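Long-range contacts in fructose 1-phosphate kinase (PDB 2JG5), which probably phosphorylates fructose 1-phosphate to fructose 1,6-bisphosphate with ATP, as a pfkB-family sugar kinase of the LacC subfamily: residues I2-F7 against S53-F58; K33-K38 against K65-T70; V42-K47 against N72-Q77; E114-Q119 against A145-I150; E126-V131 against K157-A162. All blocks are in the same frame, centred on the assembly; numbering follows the deposited sequence.

Contact 1: I2-F7 against S53-F58; sequences IYTVTF and STALGF
L56 packs against Y3 of the neighbouring strand. Its CB sits 3.4 Å from T4 O, and CG lies about equally far from that oxygen and from Y3 CD2. Of the two methyls, CD1 reaches Y3 CD2 at 3.9 Å and also faces Y3 CB, whereas CD2 comes less close to the same ring carbon. With CG anti to the carbonyl carbon (chi1 -59°) the leucine leans over the strand next door, and T54 CB lies beside the same ring, 3.8 Å from Y3 CD2. Backbone bonds join the strands, the shortest from L56 N to T4 O at 2.7 Å. On the face carrying T4 and T6, a water bonds to both threonine hydroxyls and donates to L56 O, which also accepts from T6 N; T4 OG1 and S53 OG both bond to S43 of helix 38-48. Beyond the strand, F7 CD2 approaches F58 CE1 at 3.7 Å, and the F58 ring turns its edge to F7 O. G57, with phi 127°, marks a corner where the chain leaves this strand. These parallel neighbours, 2-6 and 54-56, lie within the central sheet of the ribokinase-like alpha/beta fold.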
# COMPACT_ATOMS: atom_id res chain seq x y z
N ILE A 2 23.94 19.04 -3.01
CA ILE A 2 22.64 19.40 -3.59
C ILE A 2 21.50 18.71 -2.83
O ILE A 2 21.56 17.51 -2.55
CB ILE A 2 22.58 18.98 -5.09
CG1 ILE A 2 23.51 19.87 -5.92
CG2 ILE A 2 21.17 19.08 -5.62
CD1 ILE A 2 23.98 19.26 -7.21
N TYR A 3 20.46 19.48 -2.50
CA TYR A 3 19.33 18.99 -1.72
C TYR A 3 18.03 19.10 -2.49
O TYR A 3 17.72 20.16 -3.03
CB TYR A 3 19.19 19.77 -0.41
CG TYR A 3 20.40 19.66 0.48
CD1 TYR A 3 21.35 20.67 0.52
CD2 TYR A 3 20.58 18.53 1.29
CE1 TYR A 3 22.46 20.57 1.34
CE2 TYR A 3 21.68 18.42 2.11
CZ TYR A 3 22.61 19.44 2.13
OH TYR A 3 23.71 19.33 2.93
N THR A 4 17.28 18.00 -2.54
CA THR A 4 15.92 18.04 -3.07
C THR A 4 14.95 18.02 -1.89
O THR A 4 15.21 17.37 -0.87
CB THR A 4 15.66 16.87 -4.04
OG1 THR A 4 15.76 15.62 -3.35
CG2 THR A 4 16.68 16.91 -5.17
N VAL A 5 13.86 18.78 -1.99
CA VAL A 5 12.86 18.79 -0.92
C VAL A 5 11.54 18.29 -1.53
O VAL A 5 11.07 18.82 -2.52
CB VAL A 5 12.71 20.19 -0.29
CG1 VAL A 5 11.74 20.17 0.89
CG2 VAL A 5 14.08 20.75 0.16
N THR A 6 10.99 17.22 -0.94
CA THR A 6 9.69 16.68 -1.29
C THR A 6 8.86 16.66 0.01
O THR A 6 9.13 15.89 0.92
CB THR A 6 9.80 15.23 -1.90
OG1 THR A 6 10.67 15.23 -3.04
CG2 THR A 6 8.46 14.71 -2.34
N PHE A 7 7.87 17.55 0.08
CA PHE A 7 6.98 17.64 1.24
C PHE A 7 6.07 16.42 1.43
O PHE A 7 5.79 16.03 2.56
CB PHE A 7 6.08 18.86 1.10
CG PHE A 7 6.81 20.15 0.99
CD1 PHE A 7 6.46 21.06 -0.00
CD2 PHE A 7 7.83 20.47 1.87
CE1 PHE A 7 7.12 22.27 -0.11
CE2 PHE A 7 8.49 21.67 1.78
CZ PHE A 7 8.14 22.57 0.78
N SER A 53 23.03 14.02 -4.45
CA SER A 53 22.02 14.87 -3.86
C SER A 53 21.50 14.10 -2.68
O SER A 53 21.63 12.87 -2.61
CB SER A 53 20.88 15.15 -4.85
OG SER A 53 20.12 13.98 -5.09
N THR A 54 20.93 14.83 -1.73
CA THR A 54 20.35 14.23 -0.55
C THR A 54 18.90 14.63 -0.52
O THR A 54 18.58 15.81 -0.56
CB THR A 54 21.05 14.76 0.71
OG1 THR A 54 22.45 14.52 0.58
CG2 THR A 54 20.53 14.06 1.97
N ALA A 55 18.03 13.63 -0.43
CA ALA A 55 16.59 13.87 -0.36
C ALA A 55 16.17 14.35 1.03
O ALA A 55 16.43 13.70 2.04
CB ALA A 55 15.81 12.63 -0.77
N LEU A 56 15.55 15.52 1.06
CA LEU A 56 14.96 16.07 2.27
C LEU A 56 13.45 16.05 2.10
O LEU A 56 12.95 15.80 1.01
CB LEU A 56 15.45 17.49 2.51
CG LEU A 56 16.94 17.76 2.66
CD1 LEU A 56 17.12 19.23 3.05
CD2 LEU A 56 17.60 16.83 3.68
N GLY A 57 12.73 16.32 3.19
CA GLY A 57 11.27 16.27 3.17
C GLY A 57 10.72 15.39 4.27
O GLY A 57 11.40 15.14 5.25
N PHE A 58 9.50 14.87 4.09
CA PHE A 58 8.84 14.17 5.19
C PHE A 58 8.59 12.69 4.94
O PHE A 58 8.00 12.33 3.92
CB PHE A 58 7.54 14.88 5.59
CG PHE A 58 7.74 16.35 5.85
CD1 PHE A 58 7.42 17.29 4.88
CD2 PHE A 58 8.28 16.78 7.07
CE1 PHE A 58 7.64 18.64 5.12
CE2 PHE A 58 8.48 18.12 7.31
CZ PHE A 58 8.17 19.05 6.35
O HOH W 1 13.48 14.92 -1.71

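Contact 2: K33-K38 against K65-T70; sequences KFAGGK and KFIIDT
F66 reaches from the helix to the backbone of strand 33-36, and its ring makes the close part of the contact. CZ lies 3.7 Å from K33 CB, and CE2 lies 4.0 Å from F34 C, which sits at the ring edge in its plane. CG is anti to the backbone N of F66 (chi1 173°), which carries the ring outward from the helix to the strand. T70, one turn later, stands over one face of the same ring: its OG1 is 3.3 Å above the plane, displaced toward the rim. That hydroxyl donates to F66 O at 2.8 Å, and the amide of T70 reaches this oxygen from the opposite face of the carbonyl plane. The bond fixes the rotation of T70 and turns CG2 to the strand, 3.9 Å from A35 CB. Strand 25-36 is an edge strand of the four-stranded sheet that forms the lid of pfkB kinases, apart from the large parallel sheet; residues 65-70 of helix 61-73 cross residues 33-36 at -90°. Packing is thinner on the inner side, where I67 CG2 comes no nearer than 4.3 Å to A35 CB; I67 turns instead to I40, P9 and F80. At the other end the contact gives way to the subunit interface. K33 starts toward the helix, but its chain leads away and NZ forms a salt bridge with D86 of the second subunit. F62 of that subunit packs on K33 and meets the F66 ring with the planes at about 65°.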
# COMPACT_ATOMS: atom_id res chain seq x y z
N LYS A 33 6.23 -1.19 -7.36
CA LYS A 33 6.26 -0.03 -6.49
C LYS A 33 7.53 0.73 -6.71
O LYS A 33 8.58 0.14 -6.90
CB LYS A 33 6.26 -0.48 -5.02
CG LYS A 33 4.99 -1.12 -4.55
CD LYS A 33 5.09 -1.39 -3.05
CE LYS A 33 4.05 -2.35 -2.61
NZ LYS A 33 4.35 -3.70 -3.17
N PHE A 34 7.43 2.05 -6.66
CA PHE A 34 8.64 2.87 -6.56
C PHE A 34 8.48 4.12 -5.68
O PHE A 34 7.37 4.49 -5.30
CB PHE A 34 9.21 3.21 -7.94
CG PHE A 34 8.22 3.85 -8.88
CD1 PHE A 34 8.06 5.24 -8.90
CD2 PHE A 34 7.50 3.08 -9.79
CE1 PHE A 34 7.17 5.86 -9.80
CE2 PHE A 34 6.61 3.68 -10.69
CZ PHE A 34 6.44 5.08 -10.69
N ALA A 35 9.60 4.75 -5.34
CA ALA A 35 9.57 6.00 -4.61
C ALA A 35 9.24 7.13 -5.58
O ALA A 35 10.02 7.43 -6.49
CB ALA A 35 10.91 6.23 -3.93
N GLY A 36 8.08 7.74 -5.39
CA GLY A 36 7.68 8.90 -6.18
C GLY A 36 7.66 10.21 -5.42
O GLY A 36 7.81 10.24 -4.20
N GLY A 37 7.44 11.29 -6.15
CA GLY A 37 7.49 12.64 -5.62
C GLY A 37 8.45 13.43 -6.47
O GLY A 37 9.43 12.88 -6.99
N LYS A 38 8.19 14.72 -6.62
CA LYS A 38 8.95 15.56 -7.56
C LYS A 38 10.44 15.64 -7.20
O LYS A 38 11.29 15.26 -8.00
CB LYS A 38 8.30 16.94 -7.72
CG LYS A 38 7.02 16.91 -8.57
CD LYS A 38 6.35 18.28 -8.71
CE LYS A 38 7.12 19.22 -9.63
NZ LYS A 38 7.15 18.76 -11.06
N LYS A 65 9.97 4.18 5.56
CA LYS A 65 11.13 3.30 5.47
C LYS A 65 11.36 2.81 4.04
O LYS A 65 12.49 2.80 3.56
CB LYS A 65 10.96 2.10 6.42
CG LYS A 65 10.69 2.46 7.89
CD LYS A 65 11.93 3.06 8.57
CE LYS A 65 11.80 3.05 10.10
NZ LYS A 65 13.14 2.95 10.78
N PHE A 66 10.29 2.39 3.37
CA PHE A 66 10.39 1.92 1.99
C PHE A 66 11.10 2.92 1.07
O PHE A 66 11.94 2.54 0.25
CB PHE A 66 9.01 1.60 1.41
CG PHE A 66 9.02 1.27 -0.06
CD1 PHE A 66 9.21 -0.04 -0.49
CD2 PHE A 66 8.84 2.27 -1.01
CE1 PHE A 66 9.23 -0.34 -1.86
CE2 PHE A 66 8.86 1.97 -2.38
CZ PHE A 66 9.04 0.66 -2.80
N ILE A 67 10.72 4.19 1.21
CA ILE A 67 11.31 5.26 0.43
C ILE A 67 12.80 5.44 0.75
O ILE A 67 13.63 5.62 -0.16
CB ILE A 67 10.54 6.57 0.64
CG1 ILE A 67 9.15 6.44 0.00
CG2 ILE A 67 11.31 7.76 0.06
CD1 ILE A 67 8.36 7.73 -0.03
N ILE A 68 13.15 5.36 2.03
CA ILE A 68 14.55 5.46 2.43
C ILE A 68 15.36 4.27 1.88
O ILE A 68 16.42 4.47 1.27
CB ILE A 68 14.71 5.61 3.95
CG1 ILE A 68 13.80 6.73 4.48
CG2 ILE A 68 16.17 5.90 4.30
CD1 ILE A 68 13.66 6.78 6.00
N ASP A 69 14.85 3.05 2.06
CA ASP A 69 15.54 1.85 1.56
C ASP A 69 15.66 1.84 0.04
O ASP A 69 16.69 1.45 -0.50
CB ASP A 69 14.88 0.57 2.08
CG ASP A 69 15.00 0.40 3.59
OD1 ASP A 69 15.41 1.37 4.28
OD2 ASP A 69 14.70 -0.69 4.10
N THR A 70 14.59 2.26 -0.64
CA THR A 70 14.58 2.38 -2.10
C THR A 70 15.64 3.36 -2.58
O THR A 70 16.42 3.04 -3.48
CB THR A 70 13.17 2.77 -2.62
OG1 THR A 70 12.27 1.66 -2.44
CG2 THR A 70 13.19 3.12 -4.10

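Contact 3: V42-K47 against N72-Q77; sequences VSRVLK and NNSAIQ
K47 and I76 lie alongside each other, pointing opposite ways, where helix 38-48 meets the turn that ends helix 61-73. That turn is a Schellman motif: A75 has positive phi (65°), and its amide bonds back to N72 O. It leads the chain from helix 61-73 into strand 77-82, within a beta-alpha-beta passage of the parallel sheet of the ribokinase-like fold. I76 points at the flank of helix 38-48. Its CG1 branch, anti to the carbonyl carbon (chi1 -58°), carries CD1 into the groove between successive turns, 3.7 Å from K47 CB and the same distance from S43 O. The other branch, CG2, rests on S43 CB at 4.0 Å. CD1 thus reaches both S43 and K47, one turn apart, and CG2 stays on S43. S43 OG bonds to T4 of strand 2-6 and to S53 just before strand 54-56, while CB packs on I76. K47 runs the other way along I76. CG is anti to the backbone N, and a bend at chi2 (62°) brings the aliphatic chain over the turn, with CG 3.8 Å from both I76 CG1 and S74 O. R44 takes a looser place: its side chain extends past S74 without bonding to it and packs against F34 and A35 of the lid strand. The ammonium group of K47 also has a long, weak ion pair with E52. Across the turn, its NZ makes a weak hydrogen bond to A75 O at 3.3 Å.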
# COMPACT_ATOMS: atom_id res chain seq x y z
N VAL A 42 13.76 14.24 -9.13
CA VAL A 42 14.93 15.05 -9.42
C VAL A 42 16.20 14.32 -8.94
O VAL A 42 17.16 14.18 -9.69
CB VAL A 42 14.85 16.51 -8.83
CG1 VAL A 42 16.02 17.35 -9.29
CG2 VAL A 42 13.57 17.20 -9.23
N SER A 43 16.18 13.84 -7.69
CA SER A 43 17.32 13.08 -7.16
C SER A 43 17.62 11.85 -8.03
O SER A 43 18.79 11.52 -8.25
CB SER A 43 17.08 12.66 -5.70
OG SER A 43 17.21 13.77 -4.84
N ARG A 44 16.56 11.20 -8.52
CA ARG A 44 16.70 10.01 -9.36
C ARG A 44 17.39 10.35 -10.69
O ARG A 44 18.28 9.61 -11.13
CB ARG A 44 15.35 9.35 -9.63
CG ARG A 44 14.77 8.52 -8.49
CD ARG A 44 13.97 7.38 -9.08
NE ARG A 44 13.16 6.63 -8.12
CZ ARG A 44 13.37 5.35 -7.78
NH1 ARG A 44 14.39 4.68 -8.32
NH2 ARG A 44 12.58 4.74 -6.90
N VAL A 45 16.99 11.45 -11.31
CA VAL A 45 17.62 11.87 -12.57
C VAL A 45 19.04 12.41 -12.34
O VAL A 45 19.95 12.10 -13.10
CB VAL A 45 16.76 12.86 -13.38
CG1 VAL A 45 17.41 13.15 -14.74
CG2 VAL A 45 15.36 12.31 -13.59
N LEU A 46 19.23 13.19 -11.28
CA LEU A 46 20.57 13.67 -10.95
C LEU A 46 21.48 12.46 -10.81
O LEU A 46 22.59 12.46 -11.33
CB LEU A 46 20.60 14.52 -9.68
CG LEU A 46 20.06 15.96 -9.69
CD1 LEU A 46 19.98 16.52 -8.27
CD2 LEU A 46 20.88 16.91 -10.59
N LYS A 47 20.98 11.41 -10.15
CA LYS A 47 21.74 10.16 -9.96
C LYS A 47 22.14 9.46 -11.26
O LYS A 47 23.30 9.08 -11.43
CB LYS A 47 20.99 9.18 -9.06
CG LYS A 47 21.83 7.98 -8.63
CD LYS A 47 23.04 8.43 -7.82
CE LYS A 47 24.13 7.36 -7.78
NZ LYS A 47 25.18 7.76 -6.81
N ASN A 72 18.27 4.35 -0.80
CA ASN A 72 19.55 3.77 -0.40
C ASN A 72 20.06 2.73 -1.39
O ASN A 72 21.23 2.73 -1.75
CB ASN A 72 19.48 3.18 1.01
CG ASN A 72 19.37 4.25 2.10
OD1 ASN A 72 19.80 5.40 1.93
ND2 ASN A 72 18.81 3.86 3.25
N ASN A 73 19.17 1.84 -1.82
CA ASN A 73 19.53 0.82 -2.81
C ASN A 73 19.97 1.44 -4.12
O ASN A 73 20.74 0.84 -4.87
CB ASN A 73 18.36 -0.14 -3.07
CG ASN A 73 17.98 -0.96 -1.85
OD1 ASN A 73 18.69 -0.99 -0.84
ND2 ASN A 73 16.84 -1.63 -1.94
N SER A 74 19.48 2.65 -4.38
CA SER A 74 19.84 3.41 -5.57
C SER A 74 21.10 4.28 -5.37
O SER A 74 21.53 4.98 -6.30
CB SER A 74 18.66 4.28 -5.99
OG SER A 74 18.66 4.51 -7.38
N ALA A 75 21.69 4.21 -4.18
CA ALA A 75 22.85 5.03 -3.80
C ALA A 75 22.51 6.53 -3.76
O ALA A 75 23.35 7.37 -4.10
CB ALA A 75 24.06 4.74 -4.70
N ILE A 76 21.29 6.84 -3.35
CA ILE A 76 20.89 8.22 -3.11
C ILE A 76 20.68 8.43 -1.60
O ILE A 76 19.96 7.66 -0.95
CB ILE A 76 19.65 8.63 -3.94
CG1 ILE A 76 19.92 8.44 -5.43
CG2 ILE A 76 19.28 10.09 -3.66
CD1 ILE A 76 18.70 8.38 -6.31
N GLN A 77 21.33 9.45 -1.06
CA GLN A 77 21.22 9.77 0.36
C GLN A 77 19.90 10.47 0.64
O GLN A 77 19.31 11.09 -0.26
CB GLN A 77 22.39 10.65 0.82
CG GLN A 77 23.76 10.03 0.62
CD GLN A 77 24.89 11.02 0.89
OE1 GLN A 77 25.58 11.47 -0.04
NE2 GLN A 77 25.08 11.36 2.16

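Contact 4: E114-Q119 against A145-I150; sequences EQLLQQ and AQIAQI
L117 carries most of the apolar packing between these two helices. Its CD2 touches I147 CG1 at 3.8 Å, the side chains meeting at a slant, while its CB lies 3.7 Å from I150 CD1, a side chain directed at about a right angle to it. I150 has CG1 anti to the carbonyl carbon (chi1 -67°), which extends CD1 across to the first helix. L116 adds a lighter touch, CD2 to I147 CD1 at 4.3 Å, on the side facing the sheet. There I147 also meets F7 and L158, and L116 meets I81. Helices 110-120 and 143-154 cover one face of the central parallel sheet side by side, as in the layered alpha/beta fold of the ribokinase clan; their axes over the short segments approach to 10.1 Å at 26°. Contacts between carbon and polar atoms come second. I150 CD1 rests 3.5 Å from L117 O, and L117 CD1 lies 3.6 Å from Q146 OE1. Hydrogen bonds play no part between the segments. The amide of Q146 is instead turned by a bond from its NE2 to D142, just before the start of helix 143-154, so that OE1 faces the leucine methyl. Q119 NE2 similarly bonds away from the neighbouring helix, to N79 O in the sheet.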
# COMPACT_ATOMS: atom_id res chain seq x y z
N GLU A 114 9.38 22.67 11.21
CA GLU A 114 10.48 23.43 11.82
C GLU A 114 11.81 22.68 11.72
O GLU A 114 12.84 23.30 11.41
CB GLU A 114 10.15 23.78 13.27
CG GLU A 114 9.16 24.92 13.41
CD GLU A 114 8.35 24.90 14.70
OE1 GLU A 114 8.82 24.34 15.73
OE2 GLU A 114 7.23 25.49 14.70
N GLN A 115 11.79 21.37 11.97
CA GLN A 115 12.94 20.50 11.75
C GLN A 115 13.50 20.57 10.32
O GLN A 115 14.72 20.55 10.13
CB GLN A 115 12.59 19.04 12.06
CG GLN A 115 12.43 18.68 13.51
CD GLN A 115 12.08 17.22 13.71
OE1 GLN A 115 12.76 16.33 13.19
NE2 GLN A 115 11.01 16.96 14.45
N LEU A 116 12.61 20.63 9.33
CA LEU A 116 13.02 20.75 7.93
C LEU A 116 13.73 22.06 7.67
O LEU A 116 14.79 22.07 7.05
CB LEU A 116 11.81 20.63 6.98
CG LEU A 116 12.06 20.98 5.51
CD1 LEU A 116 13.16 20.09 4.93
CD2 LEU A 116 10.78 20.87 4.68
N LEU A 117 13.15 23.16 8.14
CA LEU A 117 13.76 24.48 8.07
C LEU A 117 15.13 24.54 8.76
O LEU A 117 16.01 25.27 8.30
CB LEU A 117 12.85 25.53 8.71
CG LEU A 117 11.46 25.79 8.14
CD1 LEU A 117 10.81 26.94 8.90
CD2 LEU A 117 11.52 26.06 6.62
N GLN A 118 15.28 23.80 9.85
CA GLN A 118 16.56 23.76 10.57
C GLN A 118 17.64 23.15 9.69
O GLN A 118 18.81 23.53 9.79
CB GLN A 118 16.44 23.01 11.91
CG GLN A 118 17.76 22.93 12.73
CD GLN A 118 18.19 24.26 13.33
OE1 GLN A 118 17.36 25.15 13.56
NE2 GLN A 118 19.48 24.40 13.61
N GLN A 119 17.25 22.21 8.82
CA GLN A 119 18.18 21.61 7.87
C GLN A 119 18.58 22.60 6.79
O GLN A 119 19.73 22.61 6.35
CB GLN A 119 17.57 20.38 7.22
CG GLN A 119 17.36 19.23 8.16
CD GLN A 119 16.81 18.02 7.47
OE1 GLN A 119 15.99 18.14 6.55
NE2 GLN A 119 17.25 16.84 7.89
N ALA A 145 8.17 29.96 0.58
CA ALA A 145 8.75 31.22 0.98
C ALA A 145 9.59 31.09 2.25
O ALA A 145 10.60 31.77 2.39
CB ALA A 145 7.65 32.27 1.20
N GLN A 146 9.14 30.25 3.17
CA GLN A 146 9.84 30.02 4.44
C GLN A 146 11.18 29.34 4.21
O GLN A 146 12.15 29.59 4.93
CB GLN A 146 8.97 29.20 5.40
CG GLN A 146 7.67 29.90 5.87
CD GLN A 146 7.11 29.27 7.15
OE1 GLN A 146 7.83 28.63 7.91
NE2 GLN A 146 5.81 29.47 7.39
N ILE A 147 11.24 28.48 3.19
CA ILE A 147 12.48 27.87 2.77
C ILE A 147 13.32 28.93 2.04
O ILE A 147 14.47 29.20 2.41
CB ILE A 147 12.22 26.59 1.93
CG1 ILE A 147 11.84 25.43 2.85
CG2 ILE A 147 13.42 26.23 1.05
CD1 ILE A 147 10.96 24.36 2.20
N ALA A 148 12.70 29.59 1.05
CA ALA A 148 13.39 30.56 0.20
C ALA A 148 14.10 31.65 1.00
O ALA A 148 15.18 32.13 0.63
CB ALA A 148 12.42 31.18 -0.78
N GLN A 149 13.49 32.02 2.11
CA GLN A 149 14.00 33.07 2.97
C GLN A 149 15.26 32.69 3.74
O GLN A 149 16.09 33.56 4.06
CB GLN A 149 12.91 33.41 3.95
CG GLN A 149 13.06 34.73 4.56
CD GLN A 149 12.03 34.92 5.59
OE1 GLN A 149 11.58 33.95 6.21
NE2 GLN A 149 11.61 36.18 5.79
N ILE A 150 15.38 31.41 4.07
CA ILE A 150 16.55 30.87 4.73
C ILE A 150 17.73 30.77 3.77
O ILE A 150 18.87 31.11 4.13
CB ILE A 150 16.25 29.47 5.34
CG1 ILE A 150 15.24 29.60 6.50
CG2 ILE A 150 17.54 28.81 5.82
CD1 ILE A 150 14.75 28.26 7.04

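Contact 5: E126-V131 against K157-A162; sequences EDIVIV and KLVVDA
V129 N donates to K157 O at 2.7 Å, a nearly straight bond (171° at the hydrogen). V129 O then accepts from V159 N at 2.7 Å, and V159 O takes the amide of V131 at 2.8 Å. The bonds continue at both ends, from K157 N to D127 O and from D161 N to V131 O, giving a regular parallel pairing. The side chains of I128, I130 and V159 share one face. V159, level with I130 across the strands, reaches back with CG2 to I128 CG2 at 3.7 Å. Its CB lies 3.8 Å from I130 CG1, V159 and I130 running alongside each other and pointing the same way. Helix 247-260 covers this face through V252 and V256. On the other face L158 bends across to the first strand. With CG anti to the backbone N and chi2 81°, its CD1 reaches V129 O at 3.6 Å and V131 CG2 at 3.8 Å. Helix 143-154 packs over that side, on L158 and V131, completing the beta-alpha-beta unit 128-132, 143-154, 157-161 of the ribokinase-like fold. The charged side chains lie at the ends: K157 CD passes 3.7 Å from D127 O as the rest of the chain turns away, and D127 bonds to T124. Backbone groups that face each other pair across the two strands, while I128, I130, L158 and V160 bond to the flanking chain. Branched aliphatic groups thus enclose the backbone bonds on both faces, and the charge of D161, at the C-terminal end of its strand, is met by a salt bridge with K38.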
# COMPACT_ATOMS: atom_id res chain seq x y z
N GLU A 126 27.62 27.27 -1.36
CA GLU A 126 27.98 26.30 -2.39
C GLU A 126 26.88 25.28 -2.70
O GLU A 126 26.98 24.51 -3.66
CB GLU A 126 29.25 25.56 -1.98
CG GLU A 126 30.53 26.34 -2.22
CD GLU A 126 31.77 25.55 -1.83
OE1 GLU A 126 31.69 24.68 -0.92
OE2 GLU A 126 32.84 25.81 -2.43
N ASP A 127 25.84 25.27 -1.86
CA ASP A 127 24.75 24.31 -1.96
C ASP A 127 23.64 24.76 -2.91
O ASP A 127 23.44 25.95 -3.15
CB ASP A 127 24.12 24.04 -0.58
CG ASP A 127 25.05 23.33 0.39
OD1 ASP A 127 26.15 22.86 -0.00
OD2 ASP A 127 24.69 23.26 1.58
N ILE A 128 22.93 23.77 -3.44
CA ILE A 128 21.73 23.99 -4.22
C ILE A 128 20.59 23.32 -3.48
O ILE A 128 20.69 22.17 -3.05
CB ILE A 128 21.86 23.43 -5.67
CG1 ILE A 128 23.16 23.94 -6.32
CG2 ILE A 128 20.57 23.72 -6.52
CD1 ILE A 128 23.29 23.68 -7.81
N VAL A 129 19.52 24.08 -3.29
CA VAL A 129 18.30 23.57 -2.70
C VAL A 129 17.20 23.62 -3.76
O VAL A 129 16.87 24.71 -4.28
CB VAL A 129 17.91 24.35 -1.41
CG1 VAL A 129 16.62 23.79 -0.80
CG2 VAL A 129 19.06 24.29 -0.38
N ILE A 130 16.69 22.44 -4.10
CA ILE A 130 15.59 22.28 -5.06
C ILE A 130 14.32 21.93 -4.29
O ILE A 130 14.25 20.92 -3.60
CB ILE A 130 15.88 21.17 -6.11
CG1 ILE A 130 17.23 21.42 -6.80
CG2 ILE A 130 14.74 21.08 -7.15
CD1 ILE A 130 17.94 20.16 -7.26
N VAL A 131 13.31 22.78 -4.41
CA VAL A 131 12.04 22.54 -3.75
C VAL A 131 11.00 22.35 -4.82
O VAL A 131 10.78 23.23 -5.65
CB VAL A 131 11.66 23.68 -2.75
CG1 VAL A 131 10.45 23.27 -1.90
CG2 VAL A 131 12.83 24.02 -1.86
N LYS A 157 21.88 28.34 -3.55
CA LYS A 157 21.05 28.50 -4.75
C LYS A 157 19.72 27.82 -4.54
O LYS A 157 19.68 26.62 -4.27
CB LYS A 157 21.74 27.90 -5.97
CG LYS A 157 22.89 28.72 -6.52
CD LYS A 157 24.13 28.61 -5.65
CE LYS A 157 24.76 29.99 -5.43
NZ LYS A 157 25.29 30.60 -6.69
N LEU A 158 18.64 28.58 -4.65
CA LEU A 158 17.30 28.01 -4.55
C LEU A 158 16.67 27.77 -5.92
O LEU A 158 16.56 28.67 -6.74
CB LEU A 158 16.38 28.88 -3.69
CG LEU A 158 14.95 28.32 -3.60
CD1 LEU A 158 14.83 27.19 -2.55
CD2 LEU A 158 14.00 29.44 -3.30
N VAL A 159 16.25 26.52 -6.14
CA VAL A 159 15.57 26.10 -7.36
C VAL A 159 14.14 25.68 -7.05
O VAL A 159 13.91 24.86 -6.16
CB VAL A 159 16.31 24.94 -8.03
CG1 VAL A 159 15.58 24.47 -9.25
CG2 VAL A 159 17.76 25.34 -8.35
N VAL A 160 13.18 26.24 -7.77
CA VAL A 160 11.78 25.96 -7.50
C VAL A 160 11.06 25.44 -8.74
O VAL A 160 11.15 26.03 -9.83
CB VAL A 160 11.05 27.21 -6.93
CG1 VAL A 160 9.54 26.99 -6.89
CG2 VAL A 160 11.59 27.55 -5.56
N ASP A 161 10.34 24.34 -8.55
CA ASP A 161 9.41 23.82 -9.54
C ASP A 161 8.06 23.59 -8.84
O ASP A 161 7.85 22.56 -8.19
CB ASP A 161 9.96 22.55 -10.18
CG ASP A 161 9.05 21.98 -11.24
OD1 ASP A 161 8.18 22.71 -11.77
OD2 ASP A 161 9.22 20.78 -11.55
N ALA A 162 7.17 24.57 -8.95
CA ALA A 162 5.90 24.56 -8.22
C ALA A 162 4.76 25.19 -9.03
O ALA A 162 4.98 25.68 -10.13
CB ALA A 162 6.07 25.27 -6.86

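In the fold
From the N terminus, strand 2-6 pairs with strand 54-56, and contact 1 closes a loop holding strand 25-36 and helix 38-48. Contacts 2 and 3 both use helix 61-73; each crosses contact 1 and the other along the chain, tying the lid strand and helix 38-48 to helix 61-73 and its C-terminal turn. R44 links contacts 2 and 3, and S43 joins contact 3 to T4 in contact 1. Contacts 4 and 5 come after these in series along the chain, and cross each other, one between helices, the other between strands. V5 bonds to I130, so contacts 1 and 5 share a sheet, while F7 packs on I147 of contact 4. The salt bridge K38 to D161 spans contacts 2 and 5.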